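PDB 6KU8: genome polyprotein from Rhinovirus C, which contains the 3C cysteine protease, which probably cleaves the viral polyprotein and is held here in complex with the inhibitor rupintrivir. Local coordinates for residues G32-T42 and I75-F86; I89-Q97 and A175-A183. All coordinates share one frame; numbering follows the deposited sequence.

Interaction 1: residues G32-T42 and I75-F86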
loop_
_atom_site.group_PDB
_atom_site.type_symbol
_atom_site.label_atom_id
_atom_site.label_comp_id
_atom_site.label_asym_id
_atom_site.label_seq_id
_atom_site.Cartn_x
_atom_site.Cartn_y
_atom_site.Cartn_z
ATOM N N GLY A 32 6.640 -4.918 -1.114
ATOM C CA GLY A 32 7.913 -5.000 -0.420
ATOM C C GLY A 32 8.635 -3.664 -0.462
ATOM O O GLY A 32 8.608 -2.947 -1.467
ATOM N N ILE A 33 9.282 -3.320 0.653
ATOM C CA ILE A 33 9.945 -2.028 0.815
ATOM C C ILE A 33 11.463 -2.183 0.816
ATOM O O ILE A 33 12.180 -1.448 0.125
ATOM C CB ILE A 33 9.467 -1.314 2.101
ATOM C CG1 ILE A 33 7.937 -1.170 2.153
ATOM C CG2 ILE A 33 10.161 0.048 2.250
ATOM C CD1 ILE A 33 7.375 -0.157 1.221
ATOM N N HIS A 34 11.973 -3.129 1.600
ATOM C CA HIS A 34 13.407 -3.350 1.774
ATOM C C HIS A 34 13.577 -4.578 2.643
ATOM O O HIS A 34 12.697 -4.894 3.455
ATOM C CB HIS A 34 14.100 -2.148 2.432
ATOM C CG HIS A 34 13.782 -2.001 3.892
ATOM N ND1 HIS A 34 14.611 -2.474 4.889
ATOM C CD2 HIS A 34 12.713 -1.455 4.521
ATOM C CE1 HIS A 34 14.076 -2.211 6.068
ATOM N NE2 HIS A 34 12.919 -1.598 5.872
ATOM N N ASP A 35 14.715 -5.259 2.468
ATOM C CA ASP A 35 15.067 -6.440 3.257
ATOM C C ASP A 35 13.862 -7.385 3.284
ATOM O O ASP A 35 13.356 -7.766 2.219
ATOM C CB ASP A 35 15.579 -5.967 4.598
ATOM C CG ASP A 35 16.845 -5.149 4.464
ATOM O OD1 ASP A 35 17.903 -5.774 4.257
ATOM O OD2 ASP A 35 16.780 -3.898 4.530
ATOM N N ASN A 36 13.384 -7.802 4.451
ATOM C CA ASN A 36 12.224 -8.679 4.553
ATOM C C ASN A 36 10.985 -7.928 5.021
ATOM O O ASN A 36 10.074 -8.539 5.581
ATOM C CB ASN A 36 12.536 -9.841 5.496
ATOM C CG ASN A 36 12.885 -9.369 6.897
ATOM O OD1 ASN A 36 13.468 -8.301 7.080
ATOM N ND2 ASN A 36 12.497 -10.153 7.902
ATOM N N CYS A 37 10.939 -6.609 4.820
ATOM C CA CYS A 37 9.866 -5.770 5.345
ATOM C C CYS A 37 8.929 -5.352 4.217
ATOM O O CYS A 37 9.368 -4.731 3.242
ATOM C CB CYS A 37 10.430 -4.533 6.041
ATOM S SG CYS A 37 9.146 -3.422 6.674
ATOM N N ALA A 38 7.645 -5.673 4.366
ATOM C CA ALA A 38 6.614 -5.322 3.398
ATOM C C ALA A 38 5.521 -4.500 4.066
ATOM O O ALA A 38 5.405 -4.433 5.291
ATOM C CB ALA A 38 5.983 -6.561 2.741
ATOM N N VAL A 39 4.698 -3.889 3.231
ATOM C CA VAL A 39 3.569 -3.096 3.676
ATOM C C VAL A 39 2.288 -3.749 3.166
ATOM O O VAL A 39 2.245 -4.277 2.049
ATOM C CB VAL A 39 3.749 -1.644 3.188
ATOM C CG1 VAL A 39 2.656 -1.189 2.259
ATOM C CG2 VAL A 39 3.983 -0.716 4.351
ATOM N N VAL A 40 1.279 -3.792 4.031
ATOM C CA VAL A 40 -0.062 -4.253 3.672
ATOM C C VAL A 40 -1.079 -3.359 4.344
ATOM O O VAL A 40 -0.805 -2.736 5.384
ATOM C CB VAL A 40 -0.303 -5.707 4.111
ATOM C CG1 VAL A 40 0.649 -6.661 3.401
ATOM C CG2 VAL A 40 -0.119 -5.834 5.630
ATOM N N PRO A 41 -2.283 -3.289 3.802
ATOM C CA PRO A 41 -3.319 -2.511 4.481
ATOM C C PRO A 41 -3.673 -3.152 5.820
ATOM O O PRO A 41 -3.782 -4.375 5.936
ATOM C CB PRO A 41 -4.489 -2.533 3.488
ATOM C CG PRO A 41 -3.810 -2.847 2.125
ATOM C CD PRO A 41 -2.756 -3.828 2.510
ATOM N N THR A 42 -3.825 -2.311 6.843
ATOM C CA THR A 42 -4.152 -2.821 8.176
ATOM C C THR A 42 -5.452 -3.618 8.168
ATOM O O THR A 42 -5.565 -4.633 8.865
ATOM C CB THR A 42 -4.241 -1.671 9.179
ATOM O OG1 THR A 42 -2.964 -1.035 9.271
ATOM C CG2 THR A 42 -4.643 -2.192 10.570
ATOM N N ILE A 75 -1.708 1.518 7.440
ATOM C CA ILE A 75 -0.508 0.819 7.009
ATOM C C ILE A 75 -0.028 -0.108 8.116
ATOM O O ILE A 75 0.180 0.318 9.261
ATOM C CB ILE A 75 0.604 1.800 6.613
ATOM C CG1 ILE A 75 0.237 2.511 5.315
ATOM C CG2 ILE A 75 1.922 1.054 6.481
ATOM C CD1 ILE A 75 1.047 3.719 5.074
ATOM N N THR A 76 0.180 -1.371 7.762
ATOM C CA THR A 76 0.821 -2.347 8.624
ATOM C C THR A 76 2.106 -2.814 7.958
ATOM O O THR A 76 2.111 -3.102 6.756
ATOM C CB THR A 76 -0.117 -3.524 8.884
ATOM O OG1 THR A 76 -1.192 -3.084 9.721
ATOM C CG2 THR A 76 0.623 -4.664 9.546
ATOM N N LEU A 77 3.200 -2.845 8.731
ATOM C CA LEU A 77 4.469 -3.403 8.278
ATOM C C LEU A 77 4.528 -4.872 8.662
ATOM O O LEU A 77 4.222 -5.227 9.806
ATOM C CB LEU A 77 5.666 -2.671 8.904
ATOM C CG LEU A 77 5.826 -1.148 8.813
ATOM C CD1 LEU A 77 7.217 -0.730 9.257
ATOM C CD2 LEU A 77 5.551 -0.649 7.406
ATOM N N LEU A 78 4.908 -5.726 7.718
ATOM C CA LEU A 78 5.177 -7.129 8.007
ATOM C C LEU A 78 6.664 -7.384 7.836
ATOM O O LEU A 78 7.244 -7.020 6.807
ATOM C CB LEU A 78 4.394 -8.070 7.094
ATOM C CG LEU A 78 2.885 -7.883 6.975
ATOM C CD1 LEU A 78 2.348 -8.881 5.958
ATOM C CD2 LEU A 78 2.220 -8.033 8.338
ATOM N N TRP A 79 7.282 -7.988 8.842
ATOM C CA TRP A 79 8.647 -8.490 8.716
ATOM C C TRP A 79 8.523 -9.997 8.536
ATOM O O TRP A 79 8.056 -10.702 9.438
ATOM C CB TRP A 79 9.504 -8.128 9.928
ATOM C CG TRP A 79 9.611 -6.645 10.191
ATOM C CD1 TRP A 79 8.708 -5.863 10.855
ATOM C CD2 TRP A 79 10.698 -5.779 9.829
ATOM N NE1 TRP A 79 9.154 -4.566 10.912
ATOM C CE2 TRP A 79 10.375 -4.489 10.292
ATOM C CE3 TRP A 79 11.907 -5.972 9.158
ATOM C CZ2 TRP A 79 11.223 -3.396 10.112
ATOM C CZ3 TRP A 79 12.750 -4.883 8.971
ATOM C CH2 TRP A 79 12.404 -3.610 9.448
ATOM N N LEU A 80 8.921 -10.477 7.366
ATOM C CA LEU A 80 8.610 -11.817 6.893
ATOM C C LEU A 80 9.786 -12.766 7.065
ATOM O O LEU A 80 10.947 -12.381 6.925
ATOM C CB LEU A 80 8.211 -11.767 5.418
ATOM C CG LEU A 80 7.042 -10.818 5.157
ATOM C CD1 LEU A 80 6.861 -10.579 3.656
ATOM C CD2 LEU A 80 5.788 -11.417 5.745
ATOM N N ASP A 81 9.466 -14.029 7.347
ATOM C CA ASP A 81 10.485 -15.064 7.523
ATOM C C ASP A 81 10.802 -15.680 6.163
ATOM O O ASP A 81 10.320 -16.751 5.798
ATOM C CB ASP A 81 10.017 -16.110 8.526
ATOM C CG ASP A 81 11.127 -17.072 8.921
ATOM O OD1 ASP A 81 12.315 -16.731 8.725
ATOM O OD2 ASP A 81 10.812 -18.162 9.422
ATOM N N GLN A 82 11.632 -14.971 5.402
ATOM C CA GLN A 82 11.990 -15.350 4.041
ATOM C C GLN A 82 13.463 -15.040 3.830
ATOM O O GLN A 82 14.038 -14.188 4.516
ATOM C CB GLN A 82 11.154 -14.590 2.988
ATOM C CG GLN A 82 11.580 -13.124 2.853
ATOM C CD GLN A 82 10.640 -12.259 2.017
ATOM O OE1 GLN A 82 9.479 -12.610 1.787
ATOM N NE2 GLN A 82 11.146 -11.102 1.574
ATOM N N ASN A 83 14.069 -15.746 2.867
ATOM C CA ASN A 83 15.447 -15.479 2.468
ATOM C C ASN A 83 15.539 -14.304 1.511
ATOM O O ASN A 83 16.529 -13.570 1.527
ATOM C CB ASN A 83 16.063 -16.720 1.806
ATOM C CG ASN A 83 17.530 -16.531 1.455
ATOM O OD1 ASN A 83 18.347 -16.214 2.313
ATOM N ND2 ASN A 83 17.873 -16.745 0.195
ATOM N N GLU A 84 14.522 -14.111 0.676
ATOM C CA GLU A 84 14.567 -13.044 -0.310
ATOM C C GLU A 84 14.644 -11.676 0.355
ATOM O O GLU A 84 14.046 -11.436 1.408
ATOM C CB GLU A 84 13.340 -13.099 -1.223
ATOM C CG GLU A 84 13.306 -11.920 -2.187
ATOM C CD GLU A 84 12.001 -11.797 -2.933
ATOM O OE1 GLU A 84 11.880 -10.841 -3.737
ATOM O OE2 GLU A 84 11.100 -12.645 -2.712
ATOM N N LYS A 85 15.381 -10.776 -0.284
ATOM C CA LYS A 85 15.440 -9.369 0.079
ATOM C C LYS A 85 14.717 -8.550 -0.980
ATOM O O LYS A 85 15.028 -8.644 -2.174
ATOM C CB LYS A 85 16.887 -8.884 0.198
ATOM C CG LYS A 85 17.770 -9.732 1.104
ATOM C CD LYS A 85 17.776 -9.207 2.536
ATOM C CE LYS A 85 18.788 -9.949 3.400
ATOM N NZ LYS A 85 18.462 -11.409 3.497
ATOM N N PHE A 86 13.763 -7.744 -0.541
ATOM C CA PHE A 86 13.124 -6.821 -1.459
ATOM C C PHE A 86 14.154 -5.828 -1.992
ATOM O O PHE A 86 15.104 -5.453 -1.297
ATOM C CB PHE A 86 11.974 -6.095 -0.751
ATOM C CG PHE A 86 10.871 -7.025 -0.271
ATOM C CD1 PHE A 86 10.197 -7.848 -1.166
ATOM C CD2 PHE A 86 10.520 -7.074 1.069
ATOM C CE1 PHE A 86 9.185 -8.711 -0.733
ATOM C CE2 PHE A 86 9.517 -7.929 1.516
ATOM C CZ PHE A 86 8.845 -8.752 0.616
HETATM O O HOH W 1 16.500 -4.222 0.495
HETATM O O HOH W 2 -2.629 -5.263 10.590
#
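Cys37 lies against one face of the Trp79 indole: its CB stands 3.8 Å from the centroid of the six-membered ring, and SG also sits over that face. With SG anti to the backbone N (chi1 178°), the whole thiol side chain is laid along the ring. The carboxamide of Asn36 works at the indole edge, where OD1 is 3.5 Å from Trp79 CE3, while its ND2 donates to Leu80 O at 2.9 Å, a bond lying in the amide plane that fixes the rotation of the group. On the same sheet face as Cys37, Val39 CG2 packs tightly on Leu77 CD2 at 3.4 Å; on the other face Val40 meets Leu78. Phe86 folds back over the hairpin 32-37, its ring centre 3.5 Å from Gly32 CA, and Phe86 N donates to Asp35 O at 2.8 Å. At the inhibitor end Thr42 OG1 and Thr76 OG1 lie 2.7 Å apart; the Thr42 side chain, about 7 Å from bound rupintrivir, touches Glu74 of a probable Cys-His-Glu triad.

Behind these contacts stands an antiparallel ladder with paired hydrogen bonds at Ala38-Leu78 and Val40-Thr76. A type II' turn from His34 to Cys37 presents Asn36, and His34 ND1 is tied to Asp35 OD2. Strands 37-41 and 75-80 are adjacent strands of the six-stranded barrel of this chymotrypsin-like fold. Strand 26-34 flanks the first and strand 55-66 the second.

Interaction 2: residues I89-Q97 and A175-A183; sequences IRRFIPEHQ and AALLRKYFA
Residues 93-95 run beside 177-179 without forming a regular ladder; the CA atoms of Glu95 and Arg179 come within 5.0 Å, and Arg179 N donates to Pro94 O at 2.9 Å. A short 3-10 turn precedes the meeting point in 89-97, whereas another begins at Arg179 in 175-183. Water 3 bridges Glu95 O to Lys180 N.

The side chain of Arg179 reaches back across the opposing loop, CG anti to the backbone N (chi1 -162°) and the chain bent at chi3. Arg179 grips Ile93 O side-on, with NE at 2.9 Å and NH2 at 2.8 Å, the oxygen near the guanidinium plane. Glu95 CG rests over the centre of one guanidinium face, with the carboxylate stacked nearly parallel; Glu95 OE2 to Arg179 NH1 is a long salt bridge of 4.0 Å, a matter of charge alone. Ile93 points inward, its CG2 on Leu177 and its CD1 3.6 Å from Phe182 CE2. At the far end Arg90 NH1 meets Phe182 O at 3.0 Å, nearly straight (161° at the hydrogen), while NH2 of the same arginine forms a salt bridge with Asp88.

Together these bonds fasten the C-terminal segment that follows strand 172-176 to the connection between strands 75-80 and 100-107, which links the two beta domains. Strand 159-167 packs against both segments, Ile160 touching Phe92 and Leu177, and Phe182 leans on Leu77 of strand 75-80.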
loop_
_atom_site.group_PDB
_atom_site.type_symbol
_atom_site.label_atom_id
_atom_site.label_comp_id
_atom_site.label_asym_id
_atom_site.label_seq_id
_atom_site.Cartn_x
_atom_site.Cartn_y
_atom_site.Cartn_z
ATOM N N ILE A 89 13.371 0.223 -2.040
ATOM C CA ILE A 89 12.759 1.332 -2.773
ATOM C C ILE A 89 12.593 2.575 -1.901
ATOM O O ILE A 89 11.923 3.532 -2.309
ATOM C CB ILE A 89 11.422 0.892 -3.381
ATOM C CG1 ILE A 89 10.524 0.343 -2.259
ATOM C CG2 ILE A 89 11.687 -0.154 -4.445
ATOM C CD1 ILE A 89 9.024 0.412 -2.513
ATOM N N ARG A 90 13.222 2.602 -0.724
ATOM C CA ARG A 90 12.990 3.691 0.225
ATOM C C ARG A 90 13.372 5.055 -0.344
ATOM O O ARG A 90 12.783 6.070 0.036
ATOM C CB ARG A 90 13.760 3.424 1.519
ATOM C CG ARG A 90 13.063 2.435 2.451
ATOM C CD ARG A 90 13.931 2.108 3.668
ATOM N NE ARG A 90 15.123 1.339 3.301
ATOM C CZ ARG A 90 15.923 0.749 4.182
ATOM N NH1 ARG A 90 15.651 0.838 5.481
ATOM N NH2 ARG A 90 16.982 0.069 3.775
ATOM N N ARG A 91 14.343 5.106 -1.258
ATOM C CA ARG A 91 14.787 6.395 -1.785
ATOM C C ARG A 91 13.727 7.069 -2.662
ATOM O O ARG A 91 13.842 8.271 -2.946
ATOM C CB ARG A 91 16.099 6.205 -2.562
ATOM C CG ARG A 91 15.956 6.288 -4.066
ATOM C CD ARG A 91 17.210 5.787 -4.811
ATOM N NE ARG A 91 17.111 4.366 -5.135
ATOM C CZ ARG A 91 18.078 3.651 -5.700
ATOM N NH1 ARG A 91 19.236 4.222 -6.008
ATOM N NH2 ARG A 91 17.892 2.361 -5.949
ATOM N N PHE A 92 12.707 6.328 -3.102
ATOM C CA PHE A 92 11.609 6.879 -3.893
ATOM C C PHE A 92 10.397 7.224 -3.047
ATOM O O PHE A 92 9.427 7.785 -3.571
ATOM C CB PHE A 92 11.189 5.891 -4.992
ATOM C CG PHE A 92 12.339 5.329 -5.775
ATOM C CD1 PHE A 92 13.152 6.156 -6.530
ATOM C CD2 PHE A 92 12.596 3.965 -5.765
ATOM C CE1 PHE A 92 14.208 5.634 -7.260
ATOM C CE2 PHE A 92 13.639 3.435 -6.489
ATOM C CZ PHE A 92 14.451 4.265 -7.240
ATOM N N ILE A 93 10.420 6.908 -1.752
ATOM C CA ILE A 93 9.328 7.169 -0.848
ATOM C C ILE A 93 9.486 8.580 -0.289
ATOM O O ILE A 93 10.573 8.890 0.249
ATOM C CB ILE A 93 9.266 6.127 0.280
ATOM C CG1 ILE A 93 9.049 4.727 -0.320
ATOM C CG2 ILE A 93 8.181 6.457 1.291
ATOM C CD1 ILE A 93 8.843 3.625 0.720
ATOM N N PRO A 94 8.492 9.455 -0.391
ATOM C CA PRO A 94 8.673 10.846 0.037
ATOM C C PRO A 94 8.944 10.934 1.527
ATOM O O PRO A 94 8.585 10.041 2.299
ATOM C CB PRO A 94 7.333 11.510 -0.305
ATOM C CG PRO A 94 6.708 10.607 -1.339
ATOM C CD PRO A 94 7.135 9.221 -0.923
ATOM N N GLU A 95 9.542 12.060 1.932
ATOM C CA GLU A 95 9.733 12.309 3.355
ATOM C C GLU A 95 8.523 12.956 4.017
ATOM O O GLU A 95 8.320 12.774 5.223
ATOM C CB GLU A 95 10.981 13.175 3.581
ATOM C CG GLU A 95 12.266 12.365 3.442
ATOM C CD GLU A 95 13.498 13.138 3.851
ATOM O OE1 GLU A 95 13.691 14.270 3.360
ATOM O OE2 GLU A 95 14.271 12.605 4.668
ATOM N N HIS A 96 7.707 13.693 3.266
ATOM C CA HIS A 96 6.546 14.363 3.831
ATOM C C HIS A 96 5.352 14.186 2.905
ATOM O O HIS A 96 5.480 13.769 1.749
ATOM C CB HIS A 96 6.816 15.861 4.071
ATOM C CG HIS A 96 7.941 16.128 5.022
ATOM N ND1 HIS A 96 7.826 15.944 6.384
ATOM C CD2 HIS A 96 9.205 16.567 4.808
ATOM C CE1 HIS A 96 8.970 16.257 6.969
ATOM N NE2 HIS A 96 9.825 16.636 6.034
ATOM N N GLN A 97 4.177 14.527 3.422
ATOM C CA GLN A 97 2.991 14.586 2.584
ATOM C C GLN A 97 3.100 15.762 1.628
ATOM O O GLN A 97 3.511 16.854 2.025
ATOM C CB GLN A 97 1.745 14.719 3.450
ATOM C CG GLN A 97 1.395 13.464 4.212
ATOM C CD GLN A 97 0.127 13.643 5.016
ATOM O OE1 GLN A 97 0.162 13.688 6.251
ATOM N NE2 GLN A 97 -0.999 13.769 4.319
ATOM N N ALA A 175 -3.114 5.563 1.863
ATOM C CA ALA A 175 -2.325 5.820 3.063
ATOM C C ALA A 175 -0.950 6.337 2.643
ATOM O O ALA A 175 -0.228 5.657 1.910
ATOM C CB ALA A 175 -2.192 4.546 3.903
ATOM N N ALA A 176 -0.587 7.532 3.099
ATOM C CA ALA A 176 0.691 8.105 2.698
ATOM C C ALA A 176 1.841 7.199 3.124
ATOM O O ALA A 176 1.890 6.721 4.265
ATOM C CB ALA A 176 0.873 9.504 3.285
ATOM N N LEU A 177 2.745 6.924 2.189
ATOM C CA LEU A 177 4.011 6.270 2.510
ATOM C C LEU A 177 5.024 7.364 2.843
ATOM O O LEU A 177 5.257 8.260 2.026
ATOM C CB LEU A 177 4.500 5.407 1.347
ATOM C CG LEU A 177 3.669 4.161 1.031
ATOM C CD1 LEU A 177 4.064 3.615 -0.331
ATOM C CD2 LEU A 177 3.851 3.099 2.119
ATOM N N LEU A 178 5.582 7.328 4.054
ATOM C CA LEU A 178 6.560 8.320 4.482
ATOM C C LEU A 178 7.857 7.618 4.865
ATOM O O LEU A 178 7.844 6.576 5.529
ATOM C CB LEU A 178 6.021 9.163 5.644
ATOM C CG LEU A 178 4.690 9.858 5.355
ATOM C CD1 LEU A 178 4.067 10.397 6.646
ATOM C CD2 LEU A 178 4.870 10.972 4.320
ATOM N N ARG A 179 8.984 8.178 4.424
ATOM C CA ARG A 179 10.236 7.433 4.522
ATOM C C ARG A 179 10.574 7.064 5.960
ATOM O O ARG A 179 11.180 6.014 6.200
ATOM C CB ARG A 179 11.386 8.220 3.904
ATOM C CG ARG A 179 12.607 7.336 3.589
ATOM C CD ARG A 179 13.649 8.144 2.840
ATOM N NE ARG A 179 13.049 8.795 1.675
ATOM C CZ ARG A 179 13.600 9.820 1.036
ATOM N NH1 ARG A 179 14.757 10.325 1.468
ATOM N NH2 ARG A 179 12.989 10.352 -0.014
ATOM N N LYS A 180 10.197 7.907 6.925
ATOM C CA LYS A 180 10.500 7.622 8.324
ATOM C C LYS A 180 9.833 6.348 8.823
ATOM O O LYS A 180 10.296 5.774 9.816
ATOM C CB LYS A 180 10.082 8.804 9.213
ATOM C CG LYS A 180 8.574 9.070 9.222
ATOM C CD LYS A 180 8.208 10.298 10.066
ATOM C CE LYS A 180 6.744 10.697 9.838
ATOM N NZ LYS A 180 6.376 11.938 10.593
ATOM N N TYR A 181 8.757 5.888 8.167
ATOM C CA TYR A 181 8.170 4.605 8.543
ATOM C C TYR A 181 9.174 3.459 8.415
ATOM O O TYR A 181 9.061 2.449 9.119
ATOM C CB TYR A 181 6.956 4.295 7.665
ATOM C CG TYR A 181 5.740 5.174 7.856
ATOM C CD1 TYR A 181 5.589 5.965 9.000
ATOM C CD2 TYR A 181 4.730 5.206 6.898
ATOM C CE1 TYR A 181 4.461 6.752 9.181
ATOM C CE2 TYR A 181 3.611 6.006 7.070
ATOM C CZ TYR A 181 3.477 6.771 8.211
ATOM O OH TYR A 181 2.348 7.554 8.383
ATOM N N PHE A 182 10.142 3.584 7.507
ATOM C CA PHE A 182 10.953 2.459 7.057
ATOM C C PHE A 182 12.426 2.609 7.433
ATOM O O PHE A 182 13.282 1.921 6.871
ATOM C CB PHE A 182 10.778 2.301 5.546
ATOM C CG PHE A 182 9.329 2.291 5.126
ATOM C CD1 PHE A 182 8.505 1.252 5.513
ATOM C CD2 PHE A 182 8.779 3.349 4.404
ATOM C CE1 PHE A 182 7.158 1.225 5.155
ATOM C CE2 PHE A 182 7.418 3.348 4.042
ATOM C CZ PHE A 182 6.611 2.282 4.422
ATOM N N ALA A 183 12.732 3.483 8.384
ATOM C CA ALA A 183 14.115 3.739 8.785
ATOM C C ALA A 183 14.678 2.651 9.709
ATOM O O ALA A 183 13.945 1.803 10.240
ATOM C CB ALA A 183 14.210 5.098 9.456
HETATM O O HOH W 3 9.811 10.620 6.554
#

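From the N terminus, strand 26-34 turns into strand 37-41, and interaction 1 closes when the chain returns, through strands 49-52 and 55-66, as residues 75-86. Only three residues later interaction 2 opens at Ile89; its partner begins on the last strand of the second sheet, 172-176, and runs to the C terminus. The two loops thus follow in series, neither nested nor crossed. They nevertheless touch in space: Ile33 O probably accepts a hydrogen bond from Ile89 N, and Leu77 CD2 packs 3.3 Å from Phe182 CE1. Interaction 1 joins two adjacent strands of the N-terminal barrel, whereas interaction 2 joins the interdomain connection to the chain end, which also packs on that barrel.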